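Long-range contacts in 433aa long hypothetical phosphoribosylglycinamide formyl transferase (Pyrococcus horikoshii, PDB 2DWC), which is an ATP-grasp family protein, with a Rossmann-like N-terminal region and a PurT-type C-terminal region, here modelled with bound adenosine-5'-diphosphate: residues Glu224-Pro232 and Gly333-Ile341; Pro369-Gly377 and Leu387-Lys395. All coordinates share one frame; numbering follows the deposited sequence.

Contact 1: residues Glu224-Pro232 and Gly333-Ile341; sequences EIVTTFPKP and GYRLFPMLI
R335 crosses over T228 from the neighbouring strand. With CG anti to the backbone N (chi1 -159°), its extended chain carries the guanidinium alongside T228, where NH1 meets the hydroxyl. NH1 donates to T228 OG1 at 2.8 Å along a bent path, the hydroxyl lying somewhat out of the guanidinium plane, while V226 CG2 packs over one face of the same group. Next to this polar pair the backbones are joined by two hydrogen bonds centred on F229: F229 N donates to R335 O at 2.8 Å, and F337 N to F229 O at 2.9 Å. F229 and L336 thus form a parallel bridge, although the short strand axes diverge by 50°. The pairing shows how a mixed sheet recruits a distant piece of chain: 334-337 returns about a hundred residues later to pair in the parallel sense with 225-238, a strand of the ATP-grasp part of the chain. On the face bearing F229 and L336, L336 CD2 touches F229 CB at 3.9 Å. The edge of the Y334 ring is turned toward the face of the F229 ring, a T-shaped pair with centroids 5.9 Å apart. On the face bearing T228 and F337, T228 CG2 approaches the F337 side chain near its ring plane, 3.8 Å from F337 CB. Two waters extend the pairing, one between T227 O and R335 N, the other joining K231 N to F337 O. Farther out, H218 also bonds T228 OG1 and I326 O takes a bond from R335 NH1, fixing both ends of the polar pair; K231 NZ turns away to a salt bridge with E256.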
loop_
_atom_site.group_PDB
_atom_site.type_symbol
_atom_site.label_atom_id
_atom_site.label_comp_id
_atom_site.label_asym_id
_atom_site.label_seq_id
_atom_site.Cartn_x
_atom_site.Cartn_y
_atom_site.Cartn_z
ATOM N N GLU B 224 -16.805 12.745 19.246
ATOM C CA GLU B 224 -16.215 14.083 19.406
ATOM C C GLU B 224 -14.895 14.149 18.675
ATOM O O GLU B 224 -14.272 13.138 18.418
ATOM C CB GLU B 224 -15.978 14.389 20.872
ATOM C CG GLU B 224 -17.281 14.363 21.602
ATOM C CD GLU B 224 -17.120 14.585 23.074
ATOM O OE1 GLU B 224 -16.024 14.283 23.613
ATOM O OE2 GLU B 224 -18.111 15.052 23.677
ATOM N N ILE B 225 -14.450 15.354 18.383
ATOM C CA ILE B 225 -13.185 15.487 17.690
ATOM C C ILE B 225 -11.995 15.491 18.643
ATOM O O ILE B 225 -12.012 16.174 19.686
ATOM C CB ILE B 225 -13.188 16.756 16.846
ATOM C CG1 ILE B 225 -14.332 16.660 15.836
ATOM C CG2 ILE B 225 -11.808 16.958 16.170
ATOM C CD1 ILE B 225 -14.524 17.950 15.077
ATOM N N VAL B 226 -10.992 14.676 18.322
ATOM C CA VAL B 226 -9.748 14.649 19.105
ATOM C C VAL B 226 -8.555 14.849 18.171
ATOM O O VAL B 226 -8.706 14.819 16.938
ATOM C CB VAL B 226 -9.565 13.299 19.868
ATOM C CG1 VAL B 226 -10.675 13.125 20.862
ATOM C CG2 VAL B 226 -9.576 12.131 18.903
ATOM N N THR B 227 -7.368 15.068 18.741
ATOM C CA THR B 227 -6.181 15.260 17.917
ATOM C C THR B 227 -5.143 14.223 18.372
ATOM O O THR B 227 -4.873 14.084 19.578
ATOM C CB THR B 227 -5.627 16.690 18.115
ATOM O OG1 THR B 227 -6.695 17.634 17.947
ATOM C CG2 THR B 227 -4.482 16.973 17.109
ATOM N N THR B 228 -4.550 13.520 17.411
ATOM C CA THR B 228 -3.594 12.450 17.693
ATOM C C THR B 228 -2.261 12.797 17.101
ATOM O O THR B 228 -2.159 13.371 16.009
ATOM C CB THR B 228 -4.161 11.104 17.153
ATOM O OG1 THR B 228 -5.369 10.864 17.837
ATOM C CG2 THR B 228 -3.205 9.926 17.385
ATOM N N PHE B 229 -1.208 12.455 17.851
ATOM C CA PHE B 229 0.133 12.842 17.481
ATOM C C PHE B 229 1.148 11.778 17.181
ATOM O O PHE B 229 1.574 11.029 18.101
ATOM C CB PHE B 229 0.726 13.713 18.605
ATOM C CG PHE B 229 -0.055 14.982 18.851
ATOM C CD1 PHE B 229 -1.162 14.980 19.705
ATOM C CD2 PHE B 229 0.275 16.134 18.167
ATOM C CE1 PHE B 229 -1.931 16.128 19.867
ATOM C CE2 PHE B 229 -0.485 17.298 18.312
ATOM C CZ PHE B 229 -1.594 17.291 19.166
ATOM N N PRO B 230 1.566 11.675 15.902
ATOM C CA PRO B 230 2.591 10.686 15.536
ATOM C C PRO B 230 3.934 11.198 16.090
ATOM O O PRO B 230 4.059 12.373 16.504
ATOM C CB PRO B 230 2.642 10.745 13.991
ATOM C CG PRO B 230 1.245 11.200 13.610
ATOM C CD PRO B 230 0.900 12.245 14.712
ATOM N N LYS B 231 4.965 10.359 16.054
ATOM C CA LYS B 231 6.269 10.836 16.495
ATOM C C LYS B 231 6.747 11.929 15.519
ATOM O O LYS B 231 6.466 11.877 14.314
ATOM C CB LYS B 231 7.273 9.672 16.499
ATOM C CG LYS B 231 7.071 8.718 17.638
ATOM C CD LYS B 231 7.714 9.381 18.882
ATOM C CE LYS B 231 7.743 8.473 20.068
ATOM N NZ LYS B 231 8.565 9.128 21.150
ATOM N N PRO B 232 7.469 12.947 16.010
ATOM C CA PRO B 232 7.966 14.014 15.135
ATOM C C PRO B 232 8.829 13.434 13.980
ATOM O O PRO B 232 9.543 12.434 14.157
ATOM C CB PRO B 232 8.830 14.883 16.089
ATOM C CG PRO B 232 8.173 14.687 17.413
ATOM C CD PRO B 232 7.807 13.200 17.427
ATOM N N GLY B 333 -1.325 12.791 29.014
ATOM C CA GLY B 333 -2.286 13.762 28.530
ATOM C C GLY B 333 -2.315 13.978 27.022
ATOM O O GLY B 333 -3.085 14.812 26.540
ATOM N N TYR B 334 -1.458 13.276 26.284
ATOM C CA TYR B 334 -1.451 13.395 24.824
ATOM C C TYR B 334 -1.865 12.062 24.199
ATOM O O TYR B 334 -1.431 10.985 24.644
ATOM C CB TYR B 334 -0.059 13.800 24.303
ATOM C CG TYR B 334 0.282 15.272 24.480
ATOM C CD1 TYR B 334 1.241 15.676 25.421
ATOM C CD2 TYR B 334 -0.406 16.272 23.754
ATOM C CE1 TYR B 334 1.501 17.031 25.658
ATOM C CE2 TYR B 334 -0.145 17.637 23.978
ATOM C CZ TYR B 334 0.802 18.007 24.938
ATOM O OH TYR B 334 1.027 19.344 25.206
ATOM N N ARG B 335 -2.730 12.132 23.186
ATOM C CA ARG B 335 -3.174 10.945 22.474
ATOM C C ARG B 335 -2.114 10.790 21.364
ATOM O O ARG B 335 -2.019 11.619 20.451
ATOM C CB ARG B 335 -4.569 11.164 21.868
ATOM C CG ARG B 335 -5.332 9.870 21.553
ATOM C CD ARG B 335 -6.693 10.177 20.904
ATOM N NE ARG B 335 -7.577 9.019 20.646
ATOM C CZ ARG B 335 -7.523 8.220 19.573
ATOM N NH1 ARG B 335 -6.595 8.428 18.612
ATOM N NH2 ARG B 335 -8.430 7.240 19.438
ATOM N N LEU B 336 -1.272 9.760 21.499
ATOM C CA LEU B 336 -0.200 9.540 20.552
ATOM C C LEU B 336 -0.522 8.439 19.563
ATOM O O LEU B 336 -1.380 7.596 19.798
ATOM C CB LEU B 336 1.118 9.172 21.299
ATOM C CG LEU B 336 1.592 10.182 22.370
ATOM C CD1 LEU B 336 2.978 9.766 22.852
ATOM C CD2 LEU B 336 1.647 11.590 21.803
ATOM N N PHE B 337 0.185 8.459 18.437
ATOM C CA PHE B 337 0.022 7.405 17.433
ATOM C C PHE B 337 1.375 6.658 17.434
ATOM O O PHE B 337 2.391 7.180 17.008
ATOM C CB PHE B 337 -0.252 7.986 16.047
ATOM C CG PHE B 337 -0.667 6.923 15.068
ATOM C CD1 PHE B 337 -1.961 6.437 15.099
ATOM C CD2 PHE B 337 0.282 6.291 14.261
ATOM C CE1 PHE B 337 -2.326 5.319 14.362
ATOM C CE2 PHE B 337 -0.064 5.174 13.513
ATOM C CZ PHE B 337 -1.360 4.681 13.561
ATOM N N PRO B 338 1.374 5.405 17.871
ATOM C CA PRO B 338 2.619 4.627 17.936
ATOM C C PRO B 338 3.276 4.331 16.596
ATOM O O PRO B 338 2.615 3.946 15.658
ATOM C CB PRO B 338 2.178 3.338 18.638
ATOM C CG PRO B 338 0.931 3.742 19.404
ATOM C CD PRO B 338 0.238 4.622 18.396
ATOM N N MET B 339 4.583 4.505 16.541
ATOM C CA MET B 339 5.372 4.229 15.341
ATOM C C MET B 339 5.650 2.702 15.324
ATOM O O MET B 339 5.717 2.075 16.387
ATOM C CB MET B 339 6.671 5.031 15.481
ATOM C CG MET B 339 7.758 4.770 14.499
ATOM S SD MET B 339 9.027 5.985 14.953
ATOM C CE MET B 339 9.837 5.125 16.464
ATOM N N LEU B 340 5.784 2.092 14.140
ATOM C CA LEU B 340 6.060 0.666 14.069
ATOM C C LEU B 340 7.568 0.388 14.085
ATOM O O LEU B 340 8.048 -0.513 14.805
ATOM C CB LEU B 340 5.419 0.062 12.806
ATOM C CG LEU B 340 5.707 -1.420 12.546
ATOM C CD1 LEU B 340 5.134 -2.279 13.669
ATOM C CD2 LEU B 340 5.123 -1.825 11.210
ATOM N N ILE B 341 8.326 1.168 13.318
ATOM C CA ILE B 341 9.791 0.983 13.222
ATOM C C ILE B 341 10.408 2.268 12.685
ATOM O O ILE B 341 9.775 2.977 11.898
ATOM C CB ILE B 341 10.123 -0.218 12.286
ATOM C CG1 ILE B 341 11.641 -0.499 12.257
ATOM C CG2 ILE B 341 9.649 0.076 10.841
ATOM C CD1 ILE B 341 12.009 -1.778 11.424
HETATM O O HOH W 1 -4.195 14.857 22.037
HETATM O O HOH W 2 4.239 7.793 15.062
#

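Contact 2: residues Pro369-Gly377 and Leu387-Lys395; sequences PNATVRLFG and LGIALAWDK
A371-L375 and L387-W393 run antiparallel, their short axes 4.6 Å apart at closest approach, and six backbone hydrogen bonds join the two segments. T372 pairs with L391 and R374 with I389 through two bonds each; the straightest of these four, at 176°, runs from L391 N to T372 O. W393 N to N370 O and F376 N to L387 O extend the pattern at the two ends. Each end also has an aromatic ring laid over the partner's backbone. W393, whose CG is held between its own backbone N and carbonyl carbon (chi1 40°), spreads its indole over the N370-A371 backbone: N370 O sits 3.4 Å above the ring plane, over its centre, and N370 CB makes a CH-pi contact with the five-membered ring. F376 does the same at the far end, where G388 CA lies 3.5 Å from the ring centroid, almost on the normal. Having no side chain, G388 sits directly over this ring with its CA also close to R374 O, at 3.1 Å. The small side chains of A371 and A392 meet at 3.9 Å between their CB atoms on one face of the sheet. On the other, R374 bends at its second torsion (chi2 87°), bringing CD within 3.9 Å of L391 CD1, and NH1 turns back to V373 O. NH2 forms a salt bridge with E37 of the second subunit, which also meets L375 by backbone bonds. A water beyond the last pair links N370 ND2, W393 O and D394 OD2. V373 and A390 both pack on V407 of helix 397-409. On its far edge the second strand pairs with 343-349, where L387 and G388 opposite I348 form a classic beta bulge, and the whole is an antiparallel pairing of the PurT-type C-terminal region.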
loop_
_atom_site.group_PDB
_atom_site.type_symbol
_atom_site.label_atom_id
_atom_site.label_comp_id
_atom_site.label_asym_id
_atom_site.label_seq_id
_atom_site.Cartn_x
_atom_site.Cartn_y
_atom_site.Cartn_z
ATOM N N PRO B 369 18.996 -4.697 1.560
ATOM C CA PRO B 369 17.941 -5.154 2.480
ATOM C C PRO B 369 17.319 -4.035 3.306
ATOM O O PRO B 369 17.969 -2.998 3.581
ATOM C CB PRO B 369 18.658 -6.199 3.362
ATOM C CG PRO B 369 20.070 -5.747 3.348
ATOM C CD PRO B 369 20.316 -5.272 1.919
ATOM N N ASN B 370 16.049 -4.243 3.656
ATOM C CA ASN B 370 15.287 -3.299 4.482
ATOM C C ASN B 370 15.125 -1.941 3.816
ATOM O O ASN B 370 15.205 -0.904 4.468
ATOM C CB ASN B 370 15.971 -3.091 5.844
ATOM C CG ASN B 370 16.188 -4.409 6.597
ATOM O OD1 ASN B 370 15.435 -5.358 6.440
ATOM N ND2 ASN B 370 17.215 -4.449 7.443
ATOM N N ALA B 371 14.966 -1.952 2.500
ATOM C CA ALA B 371 14.705 -0.716 1.781
ATOM C C ALA B 371 13.956 -1.080 0.513
ATOM O O ALA B 371 13.874 -2.246 0.125
ATOM C CB ALA B 371 15.994 -0.045 1.401
ATOM N N THR B 372 13.367 -0.070 -0.112
ATOM C CA THR B 372 12.736 -0.293 -1.405
ATOM C C THR B 372 12.567 1.065 -2.045
ATOM O O THR B 372 13.049 2.053 -1.500
ATOM C CB THR B 372 11.371 -1.057 -1.324
ATOM O OG1 THR B 372 10.996 -1.440 -2.668
ATOM C CG2 THR B 372 10.271 -0.188 -0.701
ATOM N N VAL B 373 11.955 1.129 -3.229
ATOM C CA VAL B 373 11.735 2.434 -3.827
ATOM C C VAL B 373 10.276 2.547 -4.270
ATOM O O VAL B 373 9.576 1.533 -4.439
ATOM C CB VAL B 373 12.621 2.684 -5.109
ATOM C CG1 VAL B 373 14.142 2.612 -4.745
ATOM C CG2 VAL B 373 12.264 1.676 -6.167
ATOM N N ARG B 374 9.819 3.778 -4.421
ATOM C CA ARG B 374 8.471 4.038 -4.975
ATOM C C ARG B 374 8.755 5.015 -6.102
ATOM O O ARG B 374 9.476 6.025 -5.894
ATOM C CB ARG B 374 7.501 4.641 -3.943
ATOM C CG ARG B 374 6.616 3.567 -3.287
ATOM C CD ARG B 374 7.225 2.907 -2.098
ATOM N NE ARG B 374 6.358 1.822 -1.607
ATOM C CZ ARG B 374 6.342 0.588 -2.140
ATOM N NH1 ARG B 374 7.150 0.297 -3.169
ATOM N NH2 ARG B 374 5.505 -0.343 -1.684
ATOM N N LEU B 375 8.227 4.710 -7.301
ATOM C CA LEU B 375 8.468 5.542 -8.483
ATOM C C LEU B 375 7.058 6.049 -8.778
ATOM O O LEU B 375 6.124 5.244 -8.940
ATOM C CB LEU B 375 9.031 4.661 -9.604
ATOM C CG LEU B 375 10.392 4.009 -9.222
ATOM C CD1 LEU B 375 10.868 3.070 -10.377
ATOM C CD2 LEU B 375 11.465 5.136 -9.034
ATOM N N PHE B 376 6.946 7.366 -8.945
ATOM C CA PHE B 376 5.620 7.967 -8.958
ATOM C C PHE B 376 4.808 7.866 -10.195
ATOM O O PHE B 376 3.603 8.112 -10.137
ATOM C CB PHE B 376 5.693 9.451 -8.514
ATOM C CG PHE B 376 6.411 9.664 -7.176
ATOM C CD1 PHE B 376 6.314 8.730 -6.143
ATOM C CD2 PHE B 376 7.130 10.858 -6.959
ATOM C CE1 PHE B 376 6.926 8.968 -4.893
ATOM C CE2 PHE B 376 7.727 11.095 -5.722
ATOM C CZ PHE B 376 7.626 10.162 -4.702
ATOM N N GLY B 377 5.419 7.510 -11.317
ATOM C CA GLY B 377 4.589 7.418 -12.512
ATOM C C GLY B 377 4.427 8.704 -13.288
ATOM O O GLY B 377 3.604 8.757 -14.209
ATOM N N LEU B 387 10.737 12.454 -8.881
ATOM C CA LEU B 387 10.172 11.317 -9.619
ATOM C C LEU B 387 9.940 10.088 -8.766
ATOM O O LEU B 387 9.247 9.139 -9.200
ATOM C CB LEU B 387 11.090 10.956 -10.800
ATOM C CG LEU B 387 11.225 12.092 -11.816
ATOM C CD1 LEU B 387 11.994 11.543 -13.058
ATOM C CD2 LEU B 387 9.816 12.611 -12.216
ATOM N N GLY B 388 10.504 10.069 -7.550
ATOM C CA GLY B 388 10.275 8.903 -6.698
ATOM C C GLY B 388 10.967 9.078 -5.368
ATOM O O GLY B 388 11.472 10.171 -5.081
ATOM N N ILE B 389 10.970 8.034 -4.546
ATOM C CA ILE B 389 11.688 8.098 -3.267
ATOM C C ILE B 389 12.272 6.738 -2.928
ATOM O O ILE B 389 11.740 5.703 -3.330
ATOM C CB ILE B 389 10.790 8.439 -2.021
ATOM C CG1 ILE B 389 9.531 7.538 -2.013
ATOM C CG2 ILE B 389 10.502 9.927 -1.963
ATOM C CD1 ILE B 389 8.859 7.493 -0.647
ATOM N N ALA B 390 13.381 6.748 -2.192
ATOM C CA ALA B 390 13.905 5.512 -1.640
ATOM C C ALA B 390 13.366 5.523 -0.185
ATOM O O ALA B 390 13.314 6.584 0.458
ATOM C CB ALA B 390 15.471 5.534 -1.617
ATOM N N LEU B 391 12.953 4.353 0.315
ATOM C CA LEU B 391 12.426 4.204 1.691
ATOM C C LEU B 391 13.304 3.150 2.357
ATOM O O LEU B 391 13.618 2.149 1.731
ATOM C CB LEU B 391 11.022 3.603 1.672
ATOM C CG LEU B 391 9.768 4.458 1.647
ATOM C CD1 LEU B 391 8.546 3.533 1.499
ATOM C CD2 LEU B 391 9.672 5.244 2.949
ATOM N N ALA B 392 13.670 3.341 3.616
ATOM C CA ALA B 392 14.480 2.339 4.285
ATOM C C ALA B 392 14.080 2.323 5.760
ATOM O O ALA B 392 13.713 3.365 6.308
ATOM C CB ALA B 392 15.976 2.678 4.161
ATOM N N TRP B 393 14.167 1.165 6.405
ATOM C CA TRP B 393 13.812 1.104 7.840
ATOM C C TRP B 393 14.893 0.346 8.616
ATOM O O TRP B 393 15.609 -0.490 8.058
ATOM C CB TRP B 393 12.478 0.388 8.023
ATOM C CG TRP B 393 12.290 -0.851 7.101
ATOM C CD1 TRP B 393 12.522 -2.163 7.434
ATOM C CD2 TRP B 393 11.939 -0.858 5.697
ATOM N NE1 TRP B 393 12.351 -2.980 6.332
ATOM C CE2 TRP B 393 11.991 -2.203 5.258
ATOM C CE3 TRP B 393 11.596 0.142 4.770
ATOM C CZ2 TRP B 393 11.704 -2.581 3.928
ATOM C CZ3 TRP B 393 11.314 -0.232 3.437
ATOM C CH2 TRP B 393 11.365 -1.584 3.036
ATOM N N ASP B 394 14.954 0.612 9.915
ATOM C CA ASP B 394 15.956 -0.068 10.756
ATOM C C ASP B 394 15.646 0.287 12.197
ATOM O O ASP B 394 15.009 1.276 12.477
ATOM C CB ASP B 394 17.357 0.433 10.428
ATOM C CG ASP B 394 18.444 -0.457 11.022
ATOM O OD1 ASP B 394 18.922 -0.179 12.142
ATOM O OD2 ASP B 394 18.794 -1.444 10.359
ATOM N N LYS B 395 16.108 -0.551 13.116
ATOM C CA LYS B 395 15.927 -0.260 14.532
ATOM C C LYS B 395 16.634 1.030 14.882
ATOM O O LYS B 395 16.280 1.707 15.865
ATOM C CB LYS B 395 16.497 -1.414 15.357
ATOM C CG LYS B 395 15.599 -2.617 15.348
ATOM C CD LYS B 395 16.172 -3.781 16.155
ATOM C CE LYS B 395 15.171 -4.946 16.224
ATOM N NZ LYS B 395 14.762 -5.428 14.869
HETATM O O HOH W 3 18.217 -1.459 7.805
#

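Both contacts add strands to one branched mixed sheet, yet in different ways. Contact 1 is partly buried and joins segments far apart in sequence by parallel pairing, with few direct backbone bonds, two bridging waters and an arginine-threonine bond. Contact 2 is almost wholly buried and local, an antiparallel pair whose regular backbone bonding is flanked by rings lying on main chain. Their centres are 24 Å apart, but the tail of 333-341 reaches the second pair: I341 CG2 packs 4.0 Å from W393 CB. Both meet the second subunit, contact 1 through apolar L340 and I341, contact 2 through packing, L375 backbone bonds and the R374 link to E37 of that subunit.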